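Local coordinates for 5-cytosine DNA methyltransferase (Entamoeba histolytica, PDB 3QV2), which probably transfers a methyl group from S-adenosyl-L-methionine to carbon 5 of cytosine in DNA or tRNA, at residues 86-91 with 100-105; 132-137 with 171-176; 110-115 with 141-146. All coordinates share one frame; numbering follows the deposited sequence.

How the interactions relate
Following strand 79-82, the chain runs through the loop that carries C86, and interaction 1 closes that loop by bringing 86-91 against 100-105 around the short helix 91-94. Helix 106-115 comes next and is held by interaction 3, which pairs it with helix 138-149, with strand 125-130 between them in the chain. Between that strand and helix 138-149 lies 132-137, which interaction 2 joins to strand 172-178. Interactions 2 and 3 therefore cross along the chain, whereas interaction 1 is complete before either begins. The contacts touch one another, Y89 packing on F134, I100 on R113 and E142, and F134 on I143, and they tie the loops and helices on this side to the sheet.

Interaction 1: 86-91 with 100-105; sequences CQPYNN and INDPRA
The guanidinium of R104 lies with one face against the aliphatic start of Q87, whose CB approaches R104 NH2 to 3.2 Å, offset toward the rim of the group. The two side chains cross at about a right angle, and bends at chi2 (114°) and chi3 (116°) of R104 turn its end back over Q87. Within its own segment the same guanidinium is held by a salt bridge: R104 NH1 donates to D102 OD1 at 3.0 Å, with D102 OD1 offering its syn lone pair. The R104 side chain lies about 6 Å from the bound S-adenosyl-L-homocysteine. The P88 ring lies under the D102-R104 pair, its CB 3.6 Å from D102 OD1 and its CG 3.8 Å from R104 CB. Deeper in, Y89 OH meets A105 CB at 3.7 Å, while P88 CB covers one face of the Y89 ring. Y89 in turn packs on V139 of helix 138-149, which also touches A105. A type I beta turn from C86 to Y89 shapes the first segment. C86, the predicted catalytic cysteine, and Q87 are the Cys-Gln, followed directly by P88, of the Pro-Cys-Gln loop characteristic of C5-cytosine methyltransferases.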
# COMPACT_ATOMS: atom_id res chain seq x y z
N CYS A 86 9.45 0.97 4.37
CA CYS A 86 10.13 1.22 3.10
C CYS A 86 11.23 2.27 3.21
O CYS A 86 11.97 2.50 2.25
CB CYS A 86 9.12 1.64 2.04
SG CYS A 86 8.23 3.17 2.43
N GLN A 87 11.33 2.91 4.37
CA GLN A 87 12.31 3.98 4.57
C GLN A 87 13.75 3.57 4.21
O GLN A 87 14.45 4.32 3.53
CB GLN A 87 12.25 4.52 6.00
CG GLN A 87 10.92 5.14 6.39
CD GLN A 87 9.98 4.16 7.05
OE1 GLN A 87 10.06 2.95 6.81
NE2 GLN A 87 9.10 4.67 7.90
N PRO A 88 14.19 2.39 4.67
CA PRO A 88 15.59 1.99 4.47
C PRO A 88 16.00 1.90 3.00
O PRO A 88 17.20 1.84 2.70
CB PRO A 88 15.65 0.60 5.10
CG PRO A 88 14.53 0.57 6.07
CD PRO A 88 13.45 1.39 5.45
N TYR A 89 15.03 1.91 2.09
CA TYR A 89 15.31 1.57 0.70
C TYR A 89 15.30 2.76 -0.26
O TYR A 89 14.45 2.86 -1.14
CB TYR A 89 14.37 0.46 0.23
CG TYR A 89 14.26 -0.63 1.26
CD1 TYR A 89 15.34 -1.46 1.54
CD2 TYR A 89 13.10 -0.82 1.99
CE1 TYR A 89 15.26 -2.45 2.49
CE2 TYR A 89 13.00 -1.81 2.95
CZ TYR A 89 14.09 -2.62 3.19
OH TYR A 89 14.01 -3.61 4.15
N ASN A 90 16.26 3.66 -0.07
CA ASN A 90 16.53 4.72 -1.04
C ASN A 90 17.98 4.60 -1.51
O ASN A 90 18.77 3.88 -0.90
CB ASN A 90 16.28 6.10 -0.43
CG ASN A 90 17.05 6.31 0.86
OD1 ASN A 90 18.26 6.49 0.85
ND2 ASN A 90 16.34 6.30 1.98
N ASN A 91 18.32 5.30 -2.58
CA ASN A 91 19.67 5.23 -3.14
C ASN A 91 20.75 5.73 -2.18
O ASN A 91 21.87 5.23 -2.19
CB ASN A 91 19.74 5.98 -4.47
CG ASN A 91 19.04 5.24 -5.60
OD1 ASN A 91 19.19 4.03 -5.74
ND2 ASN A 91 18.28 5.97 -6.41
N ILE A 100 20.99 -2.82 5.05
CA ILE A 100 21.04 -4.11 5.73
C ILE A 100 21.22 -3.94 7.24
O ILE A 100 20.89 -4.83 8.01
CB ILE A 100 22.17 -4.99 5.17
CG1 ILE A 100 21.96 -6.45 5.58
CG2 ILE A 100 23.53 -4.49 5.64
CD1 ILE A 100 20.70 -7.06 5.00
N ASN A 101 21.76 -2.80 7.64
CA ASN A 101 21.99 -2.53 9.05
C ASN A 101 20.99 -1.53 9.62
O ASN A 101 21.04 -1.20 10.80
CB ASN A 101 23.43 -2.04 9.28
CG ASN A 101 24.46 -3.07 8.86
OD1 ASN A 101 25.24 -2.85 7.94
ND2 ASN A 101 24.48 -4.21 9.55
N ASP A 102 20.09 -1.05 8.77
CA ASP A 102 19.07 -0.10 9.18
C ASP A 102 18.09 -0.75 10.15
O ASP A 102 17.51 -1.79 9.85
CB ASP A 102 18.33 0.45 7.95
CG ASP A 102 17.44 1.63 8.28
OD1 ASP A 102 17.44 2.61 7.51
OD2 ASP A 102 16.74 1.58 9.32
N PRO A 103 17.89 -0.13 11.32
CA PRO A 103 17.03 -0.67 12.38
C PRO A 103 15.58 -0.90 11.92
O PRO A 103 14.91 -1.77 12.49
CB PRO A 103 17.08 0.41 13.47
CG PRO A 103 17.61 1.64 12.79
CD PRO A 103 18.52 1.15 11.72
N ARG A 104 15.12 -0.15 10.93
CA ARG A 104 13.75 -0.30 10.44
C ARG A 104 13.59 -1.54 9.56
O ARG A 104 12.47 -1.91 9.21
CB ARG A 104 13.30 0.94 9.68
CG ARG A 104 13.41 2.23 10.47
CD ARG A 104 14.44 3.16 9.86
NE ARG A 104 13.85 4.39 9.37
CZ ARG A 104 14.43 5.21 8.50
NH1 ARG A 104 15.63 4.93 8.01
NH2 ARG A 104 13.81 6.32 8.11
N ALA A 105 14.70 -2.17 9.21
CA ALA A 105 14.68 -3.39 8.42
C ALA A 105 14.84 -4.61 9.31
O ALA A 105 14.71 -5.75 8.86
CB ALA A 105 15.77 -3.36 7.36

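Interaction 2: 132-137 with 171-176; sequences PLFKES and TRYYVM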
# COMPACT_ATOMS: atom_id res chain seq x y z
N PRO A 132 10.03 0.25 -5.32
CA PRO A 132 10.86 -0.32 -6.38
C PRO A 132 12.29 -0.63 -5.95
O PRO A 132 12.80 -1.72 -6.25
CB PRO A 132 10.86 0.78 -7.44
CG PRO A 132 9.53 1.43 -7.27
CD PRO A 132 9.24 1.39 -5.79
N LEU A 133 12.93 0.30 -5.24
CA LEU A 133 14.33 0.13 -4.85
C LEU A 133 14.56 -1.06 -3.92
O LEU A 133 15.69 -1.53 -3.77
CB LEU A 133 14.87 1.41 -4.22
CG LEU A 133 15.21 2.54 -5.20
CD1 LEU A 133 15.65 3.79 -4.46
CD2 LEU A 133 16.28 2.08 -6.17
N PHE A 134 13.50 -1.54 -3.29
CA PHE A 134 13.59 -2.71 -2.42
C PHE A 134 14.13 -3.90 -3.20
O PHE A 134 14.88 -4.72 -2.67
CB PHE A 134 12.23 -3.04 -1.81
CG PHE A 134 12.25 -4.18 -0.84
CD1 PHE A 134 12.92 -4.06 0.37
CD2 PHE A 134 11.59 -5.36 -1.12
CE1 PHE A 134 12.94 -5.11 1.27
CE2 PHE A 134 11.60 -6.41 -0.22
CZ PHE A 134 12.28 -6.29 0.97
N LYS A 135 13.74 -3.97 -4.47
CA LYS A 135 14.17 -5.05 -5.35
C LYS A 135 15.69 -5.14 -5.45
O LYS A 135 16.24 -6.22 -5.65
CB LYS A 135 13.57 -4.85 -6.75
CG LYS A 135 14.07 -5.84 -7.80
CD LYS A 135 13.45 -5.55 -9.15
CE LYS A 135 14.01 -6.47 -10.22
NZ LYS A 135 13.79 -7.90 -9.89
N GLU A 136 16.36 -4.01 -5.30
CA GLU A 136 17.82 -3.96 -5.42
C GLU A 136 18.54 -3.91 -4.07
O GLU A 136 19.76 -3.84 -4.02
CB GLU A 136 18.25 -2.76 -6.27
CG GLU A 136 18.85 -3.13 -7.62
CD GLU A 136 17.81 -3.65 -8.60
OE1 GLU A 136 16.77 -3.00 -8.77
OE2 GLU A 136 18.05 -4.72 -9.19
N SER A 137 17.77 -3.95 -2.99
CA SER A 137 18.35 -3.83 -1.65
C SER A 137 19.11 -5.09 -1.24
O SER A 137 18.82 -6.19 -1.71
CB SER A 137 17.26 -3.53 -0.61
OG SER A 137 16.37 -4.62 -0.48
N THR A 171 3.86 3.49 -8.47
CA THR A 171 4.76 2.41 -8.85
C THR A 171 5.33 1.71 -7.62
O THR A 171 6.02 2.32 -6.81
CB THR A 171 5.92 2.94 -9.72
OG1 THR A 171 5.40 3.63 -10.86
CG2 THR A 171 6.81 1.79 -10.18
N ARG A 172 5.03 0.42 -7.50
CA ARG A 172 5.50 -0.36 -6.36
C ARG A 172 6.07 -1.71 -6.79
O ARG A 172 5.85 -2.18 -7.91
CB ARG A 172 4.37 -0.57 -5.35
CG ARG A 172 3.97 0.69 -4.60
CD ARG A 172 5.11 1.22 -3.75
NE ARG A 172 4.67 2.27 -2.84
CZ ARG A 172 4.73 3.57 -3.12
NH1 ARG A 172 4.31 4.46 -2.23
NH2 ARG A 172 5.21 3.98 -4.28
N TYR A 173 6.82 -2.33 -5.88
CA TYR A 173 7.44 -3.63 -6.14
C TYR A 173 6.66 -4.71 -5.40
O TYR A 173 6.31 -4.54 -4.23
CB TYR A 173 8.90 -3.60 -5.69
CG TYR A 173 9.65 -4.90 -5.89
CD1 TYR A 173 9.70 -5.50 -7.14
CD2 TYR A 173 10.32 -5.50 -4.84
CE1 TYR A 173 10.39 -6.68 -7.33
CE2 TYR A 173 11.02 -6.68 -5.02
CZ TYR A 173 11.05 -7.27 -6.27
OH TYR A 173 11.75 -8.44 -6.45
N TYR A 174 6.39 -5.81 -6.09
CA TYR A 174 5.60 -6.90 -5.52
C TYR A 174 6.29 -8.25 -5.64
O TYR A 174 6.74 -8.64 -6.71
CB TYR A 174 4.23 -6.97 -6.20
CG TYR A 174 3.44 -5.68 -6.12
CD1 TYR A 174 2.65 -5.39 -5.02
CD2 TYR A 174 3.47 -4.76 -7.16
CE1 TYR A 174 1.93 -4.22 -4.94
CE2 TYR A 174 2.75 -3.58 -7.10
CZ TYR A 174 1.97 -3.32 -5.99
OH TYR A 174 1.25 -2.16 -5.91
N VAL A 175 6.37 -8.97 -4.52
CA VAL A 175 6.97 -10.30 -4.51
C VAL A 175 5.93 -11.36 -4.22
O VAL A 175 5.19 -11.27 -3.23
CB VAL A 175 8.10 -10.40 -3.47
CG1 VAL A 175 8.69 -11.80 -3.47
CG2 VAL A 175 9.18 -9.36 -3.75
N MET A 176 5.86 -12.37 -5.08
CA MET A 176 4.92 -13.47 -4.91
C MET A 176 5.67 -14.79 -4.78
O MET A 176 6.24 -15.30 -5.74
CB MET A 176 3.95 -13.53 -6.09
CG MET A 176 3.00 -12.35 -6.15
SD MET A 176 2.49 -11.97 -7.84
CE MET A 176 4.03 -11.35 -8.51
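Y173 and K135 both set CG anti to the backbone N (chi1 180° and 174°), which carries the tyrosine ring off strand 172-178 and the lysine chain across it. The contact packs the segment that follows strand 125-130 onto the neighbouring antiparallel strand of the mixed sheet, in the Rossmann-like core of a class I methyltransferase. K135 CB sits over the centre of the Y173 ring, 3.5 Å from its centroid and 11° off the normal, a CH-pi contact. The extended lysine chain then passes on across the ring, with K135 CD 3.7 Å from Y173 CE1. Its ammonium and the tyrosine hydroxyl share one acceptor beyond the segments: K135 NZ forms a salt bridge with D156, and Y173 OH is hydrogen-bonded to the same carboxylate oxygen. The F134 and Y173 rings meet edge to edge, F134 CD2 lying 3.9 Å from Y173 CD2, while F140 packs edge-to-face on Y173. At the start of the strand P132 CA lies 3.9 Å from Y173 CB, and the proline ring reaches back to T171. There P132 CD is 3.5 Å from T171 O, a carbonyl that also accepts a hydrogen bond from R172 NH2 at 3.1 Å.

Interaction 3: 110-115 with 141-146; sequences HLYRDI and KEIYNI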
# COMPACT_ATOMS: atom_id res chain seq x y z
N HIS A 110 14.38 -10.36 10.57
CA HIS A 110 14.10 -11.29 11.65
C HIS A 110 13.15 -12.40 11.19
O HIS A 110 13.40 -13.58 11.44
CB HIS A 110 13.48 -10.55 12.83
CG HIS A 110 13.02 -11.45 13.93
ND1 HIS A 110 13.86 -12.33 14.58
CD2 HIS A 110 11.80 -11.60 14.50
CE1 HIS A 110 13.17 -12.99 15.50
NE2 HIS A 110 11.92 -12.56 15.48
N LEU A 111 12.08 -12.01 10.51
CA LEU A 111 11.07 -12.96 10.06
C LEU A 111 11.64 -14.04 9.14
O LEU A 111 11.27 -15.21 9.24
CB LEU A 111 9.91 -12.24 9.37
CG LEU A 111 9.10 -11.27 10.23
CD1 LEU A 111 7.98 -10.63 9.43
CD2 LEU A 111 8.55 -11.99 11.45
N TYR A 112 12.54 -13.64 8.24
CA TYR A 112 13.08 -14.57 7.26
C TYR A 112 14.34 -15.29 7.74
O TYR A 112 14.58 -16.45 7.39
CB TYR A 112 13.33 -13.87 5.92
CG TYR A 112 12.05 -13.48 5.21
CD1 TYR A 112 11.38 -14.40 4.40
CD2 TYR A 112 11.51 -12.21 5.34
CE1 TYR A 112 10.21 -14.06 3.76
CE2 TYR A 112 10.34 -11.86 4.69
CZ TYR A 112 9.69 -12.79 3.90
OH TYR A 112 8.52 -12.45 3.25
N ARG A 113 15.15 -14.61 8.55
CA ARG A 113 16.36 -15.23 9.10
C ARG A 113 16.02 -16.19 10.23
O ARG A 113 16.49 -17.33 10.25
CB ARG A 113 17.31 -14.16 9.65
CG ARG A 113 18.05 -13.35 8.61
CD ARG A 113 18.88 -12.27 9.30
NE ARG A 113 19.71 -11.52 8.37
CZ ARG A 113 20.39 -10.42 8.69
NH1 ARG A 113 20.31 -9.94 9.93
NH2 ARG A 113 21.12 -9.79 7.79
N ASP A 114 15.21 -15.72 11.18
CA ASP A 114 15.03 -16.42 12.44
C ASP A 114 13.76 -17.26 12.55
O ASP A 114 13.69 -18.18 13.37
CB ASP A 114 15.09 -15.41 13.60
CG ASP A 114 16.33 -14.54 13.55
OD1 ASP A 114 17.38 -15.03 13.10
OD2 ASP A 114 16.25 -13.36 13.96
N ILE A 115 12.76 -16.96 11.72
CA ILE A 115 11.48 -17.65 11.82
C ILE A 115 11.25 -18.68 10.72
O ILE A 115 11.18 -19.88 10.98
CB ILE A 115 10.30 -16.66 11.81
CG1 ILE A 115 10.51 -15.58 12.87
CG2 ILE A 115 8.99 -17.39 12.03
CD1 ILE A 115 10.59 -16.12 14.28
N LYS A 141 17.87 -9.08 -1.27
CA LYS A 141 18.82 -10.03 -1.84
C LYS A 141 18.97 -11.23 -0.91
O LYS A 141 19.00 -12.37 -1.36
CB LYS A 141 20.19 -9.37 -2.06
CG LYS A 141 21.26 -10.34 -2.53
CD LYS A 141 22.62 -9.67 -2.60
CE LYS A 141 23.72 -10.68 -2.93
NZ LYS A 141 23.53 -11.30 -4.27
N GLU A 142 19.04 -10.95 0.38
CA GLU A 142 19.17 -11.99 1.39
C GLU A 142 17.85 -12.75 1.56
O GLU A 142 17.84 -13.98 1.65
CB GLU A 142 19.62 -11.39 2.72
CG GLU A 142 19.91 -12.42 3.81
CD GLU A 142 20.47 -11.78 5.07
OE1 GLU A 142 20.78 -10.57 5.03
OE2 GLU A 142 20.59 -12.49 6.09
N ILE A 143 16.75 -12.01 1.61
CA ILE A 143 15.43 -12.62 1.71
C ILE A 143 15.17 -13.56 0.54
O ILE A 143 14.62 -14.65 0.71
CB ILE A 143 14.31 -11.56 1.79
CG1 ILE A 143 14.36 -10.82 3.13
CG2 ILE A 143 12.95 -12.20 1.58
CD1 ILE A 143 13.34 -9.71 3.25
N TYR A 144 15.59 -13.14 -0.65
CA TYR A 144 15.44 -13.95 -1.85
C TYR A 144 16.20 -15.27 -1.71
O TYR A 144 15.66 -16.34 -1.97
CB TYR A 144 15.93 -13.19 -3.09
CG TYR A 144 15.75 -13.94 -4.39
CD1 TYR A 144 14.59 -13.81 -5.13
CD2 TYR A 144 16.75 -14.77 -4.88
CE1 TYR A 144 14.42 -14.49 -6.33
CE2 TYR A 144 16.60 -15.45 -6.07
CZ TYR A 144 15.43 -15.31 -6.79
OH TYR A 144 15.26 -15.99 -7.97
N ASN A 145 17.46 -15.17 -1.29
CA ASN A 145 18.28 -16.36 -1.06
C ASN A 145 17.65 -17.30 -0.04
O ASN A 145 17.60 -18.51 -0.25
CB ASN A 145 19.69 -15.96 -0.62
CG ASN A 145 20.52 -15.38 -1.75
OD1 ASN A 145 20.41 -15.81 -2.90
ND2 ASN A 145 21.36 -14.41 -1.43
N ILE A 146 17.18 -16.74 1.07
CA ILE A 146 16.54 -17.54 2.11
C ILE A 146 15.33 -18.28 1.55
O ILE A 146 15.18 -19.49 1.75
CB ILE A 146 16.10 -16.68 3.30
CG1 ILE A 146 17.32 -16.12 4.04
CG2 ILE A 146 15.24 -17.48 4.26
CD1 ILE A 146 16.97 -15.23 5.21
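R113 grips E142 side-on with two nitrogens, one to each carboxylate oxygen. R113 NE donates to E142 OE2 at 2.6 Å, and R113 NH2 donates to E142 OE1 at 2.9 Å with an N-H...O angle of 163°. The two acceptors are used differently: OE1 accepts the N-H through its syn lone pair, whereas OE2 is met from above the carboxylate plane, with the two flat groups turned 37° apart. Both oxygens nevertheless lie close to the guanidinium plane. Extended chains on both sides make this reach possible, R113 from CG to NE and E142 beyond CG. I100 packs against both members of the salt bridge.

The rest of the interface is mostly packing of carbon. I143 CG2, anti to its backbone nitrogen, makes a CH-pi contact almost on the Y112 ring normal, 3.8 Å from the centroid, and I143 CD1 touches Y112 CD2 at 3.7 Å. I146 CG2 lies 3.4 Å from Y112 O. Away from the interface, H110 ND1 donates to D114 OD2 at 2.7 Å and H110 NE2 bonds to I67 O, consistent with a doubly protonated, probably charged imidazolium. The axes of 110-115 and 141-146 approach to 9.8 Å, with N-to-C directions 39° apart. Helix 106-115 rests through Y112 on M82 of strand 79-82 and I126 and I128 of strand 125-130, and helix 138-149 packs along its flank.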